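Local coordinates for 3,6-diketocamphane 1,6-monooxygenase (Pseudomonas putida, PDB 4UWM), which uses reduced FMN and molecular oxygen to turn a diketocamphane into a lactone in the breakdown of (-)-camphor, at residues A[4-16]-A[40-54]. Residues are numbered along the deposited sequence; the frame is centred on the assembly and turned at random. Where two conformers were deposited one is given.
Sequences ETGLIFHPYMRPG and SMMISEHASQIWENI. With FMN (flavin mononucleotide), chain C.
Pro15 lies over one face of the Trp51 indole in a CH-pi contact, with CD 3.4 Å from Trp51 CE2. Arg14 CA makes a second CH-pi contact on the same face, farther along near CZ3. The indole NE1 hydrogen-bonds Gln182 OE1 of the second subunit. With an alanine in place of the tryptophan, Pro15 would probably lose its flat seat and that glutamine its indole partner. On the backbone, Met13 N hydrogen-bonds Trp51 O at 3.0 Å. The bump of Pro11 fits a hollow lined by Asn53 and Ile54: its CG is 3.1 Å from Asn53 OD1, and its CD packs on Ile54 CG1. Asn53 ND2 hydrogen-bonds Thr22 OG1, while the buried OD1 has no polar partner in the model. The cis peptide before Pro11 bends the chain here. Ile54 CD1 then reaches the edge of the Phe9 ring, 3.6 Å from CE2. Phe9 CG is anti to the backbone N (chi1 -162°), which lays the ring beside the extended Met41 chain. Strands 4-9 and 40-43 run parallel as the first beta-alpha-beta unit of the TIM barrel of the bacterial luciferase family. Ile8 and Met42 share the other sheet face, CG1 against CB. Beyond the strand ends, His10 NE2 donates to FMN N5 at 2.8 Å. Glu347 OE1 hydrogen-bonds His10 ND1, and Tyr12 OH lies over the His10 ring. Ser44 fills the notch beside His10; in the conformer given its OG hydrogen-bonds Met76 O.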
ATOM      1  N   GLU A   4      27.158  -9.178  -1.627  1.00 38.35           N
ATOM      2  CA  GLU A   4      26.394  -8.057  -1.070  1.00 35.67           C
ATOM      3  C   GLU A   4      25.777  -8.435   0.271  1.00 33.68           C
ATOM      4  O   GLU A   4      25.591  -9.629   0.549  1.00 31.77           O
ATOM      5  CB  GLU A   4      25.297  -7.608  -2.042  1.00 32.39           C
ATOM      6  CG  GLU A   4      25.780  -6.987  -3.340  1.00 30.35           C
ATOM      7  CD  GLU A   4      26.393  -5.595  -3.178  1.00 34.92           C
ATOM      8  OE1 GLU A   4      26.333  -5.006  -2.083  1.00 37.00           O
ATOM      9  OE2 GLU A   4      26.942  -5.074  -4.165  1.00 46.36           O
ATOM     10  N   THR A   5      25.473  -7.422   1.095  1.00 29.25           N
ATOM     11  CA  THR A   5      24.677  -7.621   2.305  1.00 24.97           C
ATOM     12  C   THR A   5      23.209  -7.226   2.022  1.00 26.77           C
ATOM     13  O   THR A   5      22.948  -6.187   1.409  1.00 29.22           O
ATOM     14  CB  THR A   5      25.217  -6.805   3.507  1.00 27.70           C
ATOM     15  OG1 THR A   5      26.600  -7.108   3.706  1.00 38.40           O
ATOM     16  CG2 THR A   5      24.476  -7.170   4.815  1.00 27.01           C
ATOM     17  N   GLY A   6      22.277  -8.078   2.452  1.00 30.52           N
ATOM     18  CA  GLY A   6      20.837  -7.787   2.383  1.00 28.32           C
ATOM     19  C   GLY A   6      20.163  -7.945   3.733  1.00 26.86           C
ATOM     20  O   GLY A   6      20.735  -8.531   4.662  1.00 26.27           O
ATOM     21  N   LEU A   7      18.956  -7.392   3.858  1.00 24.04           N
ATOM     22  CA  LEU A   7      18.165  -7.551   5.069  1.00 21.18           C
ATOM     23  C   LEU A   7      16.861  -8.220   4.671  1.00 25.16           C
ATOM     24  O   LEU A   7      16.299  -7.888   3.629  1.00 23.52           O
ATOM     25  CB  LEU A   7      17.925  -6.177   5.701  1.00 20.68           C
ATOM     26  CG  LEU A   7      17.368  -6.077   7.118  1.00 25.52           C
ATOM     27  CD1 LEU A   7      18.359  -6.601   8.170  1.00 21.40           C
ATOM     28  CD2 LEU A   7      16.978  -4.640   7.403  1.00 20.34           C
ATOM     29  N   ILE A   8      16.430  -9.224   5.432  1.00 22.10           N
ATOM     30  CA  ILE A   8      15.094  -9.768   5.264  1.00 21.62           C
ATOM     31  C   ILE A   8      14.260  -9.508   6.533  1.00 21.10           C
ATOM     32  O   ILE A   8      14.664  -9.843   7.644  1.00 21.93           O
ATOM     33  CB  ILE A   8      15.043 -11.230   4.739  1.00 22.59           C
ATOM     34  CG1 ILE A   8      13.575 -11.657   4.501  1.00 23.42           C
ATOM     35  CG2 ILE A   8      15.783 -12.207   5.650  1.00 24.48           C
ATOM     36  CD1 ILE A   8      13.399 -12.865   3.615  1.00 24.96           C
ATOM     37  N   PHE A   9      13.113  -8.870   6.334  1.00 17.97           N
ATOM     38  CA  PHE A   9      12.235  -8.399   7.405  1.00 15.70           C
ATOM     39  C   PHE A   9      10.941  -9.189   7.284  1.00 18.98           C
ATOM     40  O   PHE A   9       9.991  -8.787   6.571  1.00 17.53           O
ATOM     41  CB  PHE A   9      12.005  -6.910   7.196  1.00 17.79           C
ATOM     42  CG  PHE A   9      11.481  -6.168   8.401  1.00 18.99           C
ATOM     43  CD1 PHE A   9      12.283  -5.946   9.518  1.00 24.27           C
ATOM     44  CD2 PHE A   9      10.207  -5.608   8.373  1.00 16.33           C
ATOM     45  CE1 PHE A   9      11.789  -5.220  10.607  1.00 28.49           C
ATOM     46  CE2 PHE A   9       9.708  -4.893   9.437  1.00 16.53           C
ATOM     47  CZ  PHE A   9      10.492  -4.705  10.569  1.00 22.66           C
ATOM     48  N   HIS A  10      10.895 -10.314   7.986  1.00 17.36           N
ATOM     49  CA  HIS A  10       9.728 -11.189   7.940  1.00 20.37           C
ATOM     50  C   HIS A  10       8.358 -10.617   8.313  1.00 22.94           C
ATOM     51  O   HIS A  10       7.379 -10.921   7.626  1.00 25.09           O
ATOM     52  CB  HIS A  10       9.970 -12.542   8.601  1.00 20.12           C
ATOM     53  CG  HIS A  10      10.598 -13.521   7.679  1.00 27.23           C
ATOM     54  ND1 HIS A  10      11.957 -13.736   7.637  1.00 29.59           N
ATOM     55  CD2 HIS A  10      10.061 -14.300   6.710  1.00 36.72           C
ATOM     56  CE1 HIS A  10      12.228 -14.625   6.699  1.00 32.89           C
ATOM     57  NE2 HIS A  10      11.097 -14.982   6.122  1.00 33.16           N
ATOM     58  N   PRO A  11       8.248  -9.854   9.397  1.00 20.43           N
ATOM     59  CA  PRO A  11       9.281  -9.686  10.417  1.00 21.74           C
ATOM     60  C   PRO A  11       9.150 -10.787  11.473  1.00 22.09           C
ATOM     61  O   PRO A  11       8.361 -11.727  11.286  1.00 20.65           O
ATOM     62  CB  PRO A  11       8.916  -8.348  11.027  1.00 20.50           C
ATOM     63  CG  PRO A  11       7.423  -8.356  10.976  1.00 21.44           C
ATOM     64  CD  PRO A  11       7.077  -9.005   9.653  1.00 23.76           C
ATOM     65  N   TYR A  12       9.931 -10.698  12.550  1.00 17.47           N
ATOM     66  CA  TYR A  12       9.666 -11.522  13.734  1.00 18.53           C
ATOM     67  C   TYR A  12       9.494 -10.581  14.932  1.00 19.78           C
ATOM     68  O   TYR A  12      10.453 -10.315  15.672  1.00 18.47           O
ATOM     69  CB  TYR A  12      10.805 -12.528  13.997  1.00 20.01           C
ATOM     70  CG  TYR A  12      10.914 -13.615  12.940  1.00 21.87           C
ATOM     71  CD1 TYR A  12       9.918 -14.588  12.818  1.00 21.07           C
ATOM     72  CD2 TYR A  12      12.002 -13.671  12.068  1.00 18.64           C
ATOM     73  CE1 TYR A  12       9.997 -15.577  11.847  1.00 21.89           C
ATOM     74  CE2 TYR A  12      12.084 -14.669  11.091  1.00 21.60           C
ATOM     75  CZ  TYR A  12      11.080 -15.617  11.000  1.00 21.97           C
ATOM     76  OH  TYR A  12      11.121 -16.622  10.057  1.00 25.75           O
ATOM     77  N   MET A  13       8.288 -10.059  15.078  1.00 15.34           N
ATOM     78  CA  MET A  13       7.971  -9.097  16.129  1.00 19.15           C
ATOM     79  C   MET A  13       7.413  -9.861  17.316  1.00 16.98           C
ATOM     80  O   MET A  13       6.524 -10.699  17.146  1.00 16.61           O
ATOM     81  CB  MET A  13       6.916  -8.075  15.672  1.00 14.53           C
ATOM     82  CG  MET A  13       7.272  -7.170  14.492  1.00 18.00           C
ATOM     83  SD  MET A  13       8.794  -6.203  14.716  1.00 22.60           S
ATOM     84  CE  MET A  13       8.320  -5.042  15.973  1.00 16.86           C
ATOM     85  N   ARG A  14       7.889  -9.547  18.532  1.00 20.19           N
ATOM     86  CA  ARG A  14       7.358 -10.183  19.751  0.70 18.79           C
ATOM     87  C   ARG A  14       5.847 -10.063  19.828  1.00 17.30           C
ATOM     88  O   ARG A  14       5.292  -8.981  19.592  1.00 19.18           O
ATOM     89  CB  ARG A  14       7.956  -9.564  21.029  0.70 21.25           C
ATOM     90  CG  ARG A  14       9.420  -9.852  21.274  0.70 23.29           C
ATOM     91  CD  ARG A  14       9.761  -9.665  22.752  0.70 24.74           C
ATOM     92  NE  ARG A  14       9.428  -8.329  23.245  0.70 23.25           N
ATOM     93  CZ  ARG A  14      10.205  -7.255  23.107  0.70 24.25           C
ATOM     94  NH1 ARG A  14      11.370  -7.350  22.482  0.70 26.39           N
ATOM     95  NH2 ARG A  14       9.810  -6.075  23.586  0.70 23.62           N
ATOM     96  N   PRO A  15       5.148 -11.162  20.171  1.00 19.84           N
ATOM     97  CA  PRO A  15       3.702 -11.050  20.328  1.00 24.65           C
ATOM     98  C   PRO A  15       3.326  -9.931  21.294  1.00 27.14           C
ATOM     99  O   PRO A  15       3.967  -9.773  22.332  1.00 24.58           O
ATOM    100  CB  PRO A  15       3.309 -12.427  20.885  1.00 24.51           C
ATOM    101  CG  PRO A  15       4.289 -13.326  20.224  1.00 23.74           C
ATOM    102  CD  PRO A  15       5.587 -12.563  20.279  1.00 20.44           C
ATOM    103  N   GLY A  16       2.332  -9.131  20.918  1.00 22.44           N
ATOM    104  CA  GLY A  16       1.996  -7.928  21.678  1.00 24.76           C
ATOM    105  C   GLY A  16       2.430  -6.595  21.076  1.00 25.24           C
ATOM    106  O   GLY A  16       1.883  -5.543  21.440  1.00 23.68           O
ATOM    107  N   SER A  40      19.862  -4.415  -0.329  1.00 20.77           N
ATOM    108  CA  SER A  40      18.439  -4.687  -0.525  1.00 21.04           C
ATOM    109  C   SER A  40      17.750  -4.979   0.800  1.00 23.92           C
ATOM    110  O   SER A  40      18.375  -5.468   1.740  1.00 20.10           O
ATOM    111  CB  SER A  40      18.236  -5.841  -1.507  1.00 20.45           C
ATOM    112  OG  SER A  40      18.789  -7.035  -1.006  1.00 20.14           O
ATOM    113  N   MET A  41      16.453  -4.661   0.873  1.00 20.29           N
ATOM    114  CA  MET A  41      15.639  -5.064   2.011  1.00 16.95           C
ATOM    115  C   MET A  41      14.408  -5.791   1.495  1.00 17.00           C
ATOM    116  O   MET A  41      13.651  -5.222   0.729  1.00 17.70           O
ATOM    117  CB  MET A  41      15.244  -3.845   2.844  1.00 14.76           C
ATOM    118  CG  MET A  41      14.365  -4.182   4.057  1.00 14.74           C
ATOM    119  SD  MET A  41      13.919  -2.654   4.895  1.00 19.99           S
ATOM    120  CE  MET A  41      13.003  -3.273   6.323  1.00 16.82           C
ATOM    121  N   MET A  42      14.269  -7.053   1.879  1.00 15.02           N
ATOM    122  CA  MET A  42      13.122  -7.895   1.531  1.00 17.53           C
ATOM    123  C   MET A  42      12.105  -7.811   2.674  1.00 17.42           C
ATOM    124  O   MET A  42      12.492  -7.882   3.849  1.00 16.55           O
ATOM    125  CB  MET A  42      13.568  -9.353   1.343  1.00 16.96           C
ATOM    126  CG  MET A  42      14.457  -9.565   0.105  1.00 22.84           C
ATOM    127  SD  MET A  42      15.006 -11.282  -0.034  1.00 26.79           S
ATOM    128  CE  MET A  42      16.179 -11.153  -1.400  1.00 24.52           C
ATOM    129  N   ILE A  43      10.814  -7.671   2.340  1.00 15.41           N
ATOM    130  CA  ILE A  43       9.753  -7.596   3.371  1.00 13.86           C
ATOM    131  C   ILE A  43       8.671  -8.592   3.051  1.00 14.70           C
ATOM    132  O   ILE A  43       8.096  -8.543   1.955  1.00 15.71           O
ATOM    133  CB  ILE A  43       9.185  -6.164   3.505  1.00 15.43           C
ATOM    134  CG1 ILE A  43      10.341  -5.186   3.724  1.00 15.10           C
ATOM    135  CG2 ILE A  43       8.136  -6.088   4.634  1.00 14.08           C
ATOM    136  CD1 ILE A  43      10.054  -3.729   3.476  1.00 13.46           C
ATOM    137  N   SER A  44       8.392  -9.487   3.992  1.00 13.29           N
ATOM    138  CA  SER A  44       7.442 -10.574   3.760  0.60 15.67           C
ATOM    139  C   SER A  44       5.975 -10.167   3.962  1.00 14.43           C
ATOM    140  O   SER A  44       5.686  -9.072   4.424  1.00 13.49           O
ATOM    141  CB  SER A  44       7.783 -11.808   4.599  0.60 14.34           C
ATOM    142  OG  SER A  44       9.095 -12.261   4.305  0.60 18.85           O
ATOM    143  N   GLU A  45       5.077 -11.087   3.611  1.00 12.46           N
ATOM    144  CA  GLU A  45       3.631 -10.868   3.615  1.00 13.10           C
ATOM    145  C   GLU A  45       2.890 -12.046   4.235  1.00 13.39           C
ATOM    146  O   GLU A  45       3.007 -13.194   3.752  1.00 13.83           O
ATOM    147  CB  GLU A  45       3.156 -10.629   2.160  1.00 12.61           C
ATOM    148  CG  GLU A  45       1.639 -10.497   1.962  1.00 13.26           C
ATOM    149  CD  GLU A  45       1.289 -10.214   0.493  1.00 15.12           C
ATOM    150  OE1 GLU A  45       1.784  -9.209  -0.047  1.00 17.76           O
ATOM    151  OE2 GLU A  45       0.554 -11.008  -0.134  1.00 14.69           O
ATOM    152  N   HIS A  46       2.135 -11.776   5.304  1.00 11.84           N
ATOM    153  CA  HIS A  46       1.307 -12.789   5.968  1.00 13.96           C
ATOM    154  C   HIS A  46       0.062 -12.103   6.503  1.00 14.42           C
ATOM    155  O   HIS A  46       0.179 -11.037   7.102  1.00 14.48           O
ATOM    156  CB  HIS A  46       2.024 -13.416   7.169  1.00 14.19           C
ATOM    157  CG  HIS A  46       3.360 -14.016   6.856  1.00 13.26           C
ATOM    158  ND1 HIS A  46       4.491 -13.251   6.623  1.00 13.11           N
ATOM    159  CD2 HIS A  46       3.761 -15.313   6.798  1.00 15.72           C
ATOM    160  CE1 HIS A  46       5.522 -14.057   6.410  1.00 14.47           C
ATOM    161  NE2 HIS A  46       5.098 -15.310   6.494  1.00 14.57           N
ATOM    162  N   ALA A  47      -1.099 -12.732   6.327  1.00 14.50           N
ATOM    163  CA  ALA A  47      -2.376 -12.219   6.851  1.00 16.53           C
ATOM    164  C   ALA A  47      -2.854 -12.941   8.110  1.00 17.92           C
ATOM    165  O   ALA A  47      -3.738 -12.436   8.802  1.00 17.22           O
ATOM    166  CB  ALA A  47      -3.455 -12.291   5.765  1.00 16.74           C
ATOM    167  N   SER A  48      -2.276 -14.107   8.425  1.00 18.42           N
ATOM    168  CA  SER A  48      -2.804 -14.922   9.558  1.00 15.95           C
ATOM    169  C   SER A  48      -1.854 -15.166  10.733  1.00 19.18           C
ATOM    170  O   SER A  48      -2.259 -15.805  11.715  1.00 18.49           O
ATOM    171  CB  SER A  48      -3.298 -16.286   9.033  1.00 17.23           C
ATOM    172  OG  SER A  48      -2.201 -17.013   8.502  1.00 19.09           O
ATOM    173  N   GLN A  49      -0.621 -14.656  10.652  1.00 16.12           N
ATOM    174  CA  GLN A  49       0.448 -14.973  11.636  1.00 17.68           C
ATOM    175  C   GLN A  49       0.662 -13.894  12.691  1.00 20.80           C
ATOM    176  O   GLN A  49       0.370 -12.732  12.449  1.00 26.33           O
ATOM    177  CB  GLN A  49       1.766 -15.240  10.916  1.00 18.68           C
ATOM    178  CG  GLN A  49       1.765 -16.528  10.080  1.00 18.65           C
ATOM    179  CD  GLN A  49       1.695 -17.767  10.952  1.00 24.56           C
ATOM    180  OE1 GLN A  49       0.664 -18.419  11.030  1.00 26.15           O
ATOM    181  NE2 GLN A  49       2.797 -18.075  11.639  1.00 22.01           N
ATOM    182  N   ILE A  50       1.232 -14.268  13.834  1.00 20.52           N
ATOM    183  CA  ILE A  50       1.469 -13.310  14.930  1.00 19.70           C
ATOM    184  C   ILE A  50       2.833 -12.645  14.869  1.00 18.62           C
ATOM    185  O   ILE A  50       2.915 -11.421  14.878  1.00 19.80           O
ATOM    186  CB  ILE A  50       1.277 -13.960  16.335  1.00 22.52           C
ATOM    187  CG1 ILE A  50      -0.143 -14.509  16.491  1.00 24.48           C
ATOM    188  CG2 ILE A  50       1.614 -12.966  17.462  1.00 19.47           C
ATOM    189  CD1 ILE A  50      -1.222 -13.459  16.575  1.00 25.99           C
ATOM    190  N   TRP A  51       3.895 -13.448  14.860  1.00 16.08           N
ATOM    191  CA  TRP A  51       5.248 -12.925  14.775  1.00 19.96           C
ATOM    192  C   TRP A  51       5.493 -12.259  13.421  1.00 18.33           C
ATOM    193  O   TRP A  51       6.114 -11.189  13.361  1.00 16.63           O
ATOM    194  CB  TRP A  51       6.295 -14.027  14.987  1.00 19.16           C
ATOM    195  CG  TRP A  51       6.462 -14.554  16.396  1.00 19.81           C
ATOM    196  CD1 TRP A  51       5.703 -15.503  17.009  1.00 20.69           C
ATOM    197  CD2 TRP A  51       7.500 -14.197  17.338  1.00 19.22           C
ATOM    198  NE1 TRP A  51       6.198 -15.763  18.276  1.00 19.66           N
ATOM    199  CE2 TRP A  51       7.296 -14.974  18.502  1.00 24.24           C
ATOM    200  CE3 TRP A  51       8.579 -13.315  17.302  1.00 18.51           C
ATOM    201  CZ2 TRP A  51       8.124 -14.872  19.632  1.00 19.58           C
ATOM    202  CZ3 TRP A  51       9.414 -13.209  18.440  1.00 20.72           C
ATOM    203  CH2 TRP A  51       9.169 -13.980  19.581  1.00 20.26           C
ATOM    204  N   GLU A  52       5.002 -12.892  12.349  1.00 15.56           N
ATOM    205  CA  GLU A  52       5.208 -12.372  11.004  1.00 18.97           C
ATOM    206  C   GLU A  52       3.964 -11.545  10.682  1.00 16.34           C
ATOM    207  O   GLU A  52       3.000 -12.045  10.117  1.00 15.42           O
ATOM    208  CB  GLU A  52       5.410 -13.517  10.005  1.00 16.03           C
ATOM    209  CG  GLU A  52       6.469 -14.546  10.434  1.00 19.45           C
ATOM    210  CD  GLU A  52       5.937 -15.712  11.264  1.00 23.13           C
ATOM    211  OE1 GLU A  52       4.829 -15.629  11.822  1.00 20.01           O
ATOM    212  OE2 GLU A  52       6.669 -16.734  11.390  1.00 20.20           O
ATOM    213  N   ASN A  53       3.986 -10.283  11.090  1.00 14.94           N
ATOM    214  CA  ASN A  53       2.739  -9.523  11.221  1.00 15.39           C
ATOM    215  C   ASN A  53       2.592  -8.372  10.218  1.00 15.14           C
ATOM    216  O   ASN A  53       2.016  -7.340  10.549  1.00 14.31           O
ATOM    217  CB  ASN A  53       2.577  -9.031  12.680  1.00 15.46           C
ATOM    218  CG  ASN A  53       3.682  -8.087  13.106  1.00 15.55           C
ATOM    219  OD1 ASN A  53       4.676  -7.943  12.410  1.00 18.26           O
ATOM    220  ND2 ASN A  53       3.500  -7.407  14.249  1.00 16.80           N
ATOM    221  N   ILE A  54       3.115  -8.544   9.000  1.00 12.93           N
ATOM    222  CA  ILE A  54       2.938  -7.519   7.972  1.00 11.31           C
ATOM    223  C   ILE A  54       2.120  -8.114   6.813  1.00 11.42           C
ATOM    224  O   ILE A  54       2.645  -8.942   6.070  1.00 11.54           O
ATOM    225  CB  ILE A  54       4.307  -6.921   7.493  1.00 10.94           C
ATOM    226  CG1 ILE A  54       4.928  -6.053   8.616  1.00 13.57           C
ATOM    227  CG2 ILE A  54       4.149  -6.091   6.207  1.00 10.49           C
ATOM    228  CD1 ILE A  54       6.321  -5.520   8.282  1.00 15.25           C
TER
HETATM  229  N1  FMN C 400       8.522 -17.704   1.610  0.60 52.04           N
HETATM  230  C2  FMN C 400       8.632 -16.437   1.114  0.60 49.03           C
HETATM  231  O2  FMN C 400       8.065 -16.148   0.039  0.60 46.98           O
HETATM  232  N3  FMN C 400       9.337 -15.472   1.733  0.60 52.66           N
HETATM  233  C4  FMN C 400       9.983 -15.688   2.886  0.60 55.58           C
HETATM  234  O4  FMN C 400      10.624 -14.758   3.416  0.60 57.96           O
HETATM  235  C4A FMN C 400       9.916 -17.043   3.505  0.60 53.37           C
HETATM  236  N5  FMN C 400      10.535 -17.338   4.670  0.60 53.19           N
HETATM  237  C5A FMN C 400      10.463 -18.577   5.218  0.60 63.85           C
HETATM  238  C6  FMN C 400      11.120 -18.848   6.422  0.60 65.18           C
HETATM  239  C7  FMN C 400      11.057 -20.116   7.000  0.60 66.82           C
HETATM  240  C7M FMN C 400      11.773 -20.387   8.300  0.60 63.71           C
HETATM  241  C8  FMN C 400      10.276 -21.189   6.317  0.60 70.45           C
HETATM  242  C8M FMN C 400      10.173 -22.574   6.894  0.60 73.77           C
HETATM  243  C9  FMN C 400       9.622 -20.922   5.118  0.60 70.97           C
HETATM  244  C9A FMN C 400       9.683 -19.658   4.534  0.60 65.29           C
HETATM  245  N10 FMN C 400       9.022 -19.382   3.308  0.60 64.77           N
HETATM  246  C10 FMN C 400       9.121 -18.070   2.774  0.60 57.13           C
HETATM  247  C1' FMN C 400       8.232 -20.425   2.628  0.60 59.12           C
HETATM  248  C2' FMN C 400       9.030 -21.122   1.537  0.60 56.71           C
HETATM  249  O2' FMN C 400       9.656 -20.121   0.737  0.60 47.28           O
HETATM  250  C3' FMN C 400       8.122 -21.984   0.665  0.60 57.22           C
HETATM  251  O3' FMN C 400       8.125 -23.320   1.186  0.60 65.47           O
HETATM  252  C4' FMN C 400       8.581 -21.954  -0.796  0.60 50.39           C
HETATM  253  O4' FMN C 400       8.143 -20.744  -1.427  0.60 51.25           O
HETATM  254  C5' FMN C 400       8.111 -23.159  -1.603  0.60 46.99           C
HETATM  255  O5' FMN C 400       9.192 -24.081  -1.565  0.60 40.44           O
HETATM  256  P   FMN C 400       9.316 -25.355  -2.527  0.60 34.63           P
HETATM  257  O1P FMN C 400       8.799 -24.960  -3.875  0.60 33.41           O
HETATM  258  O2P FMN C 400      10.801 -25.563  -2.488  0.60 34.19           O
HETATM  259  O3P FMN C 400       8.499 -26.400  -1.821  0.60 39.47           O
HETATM  260  O   HOH W   1       4.728 -10.494   7.357  1.00 13.04           O
HETATM  261  O   HOH W   2       8.581 -17.438   9.470  1.00 35.65           O
HETATM  262  O   HOH W   3       3.850  -9.755  16.977  1.00 23.71           O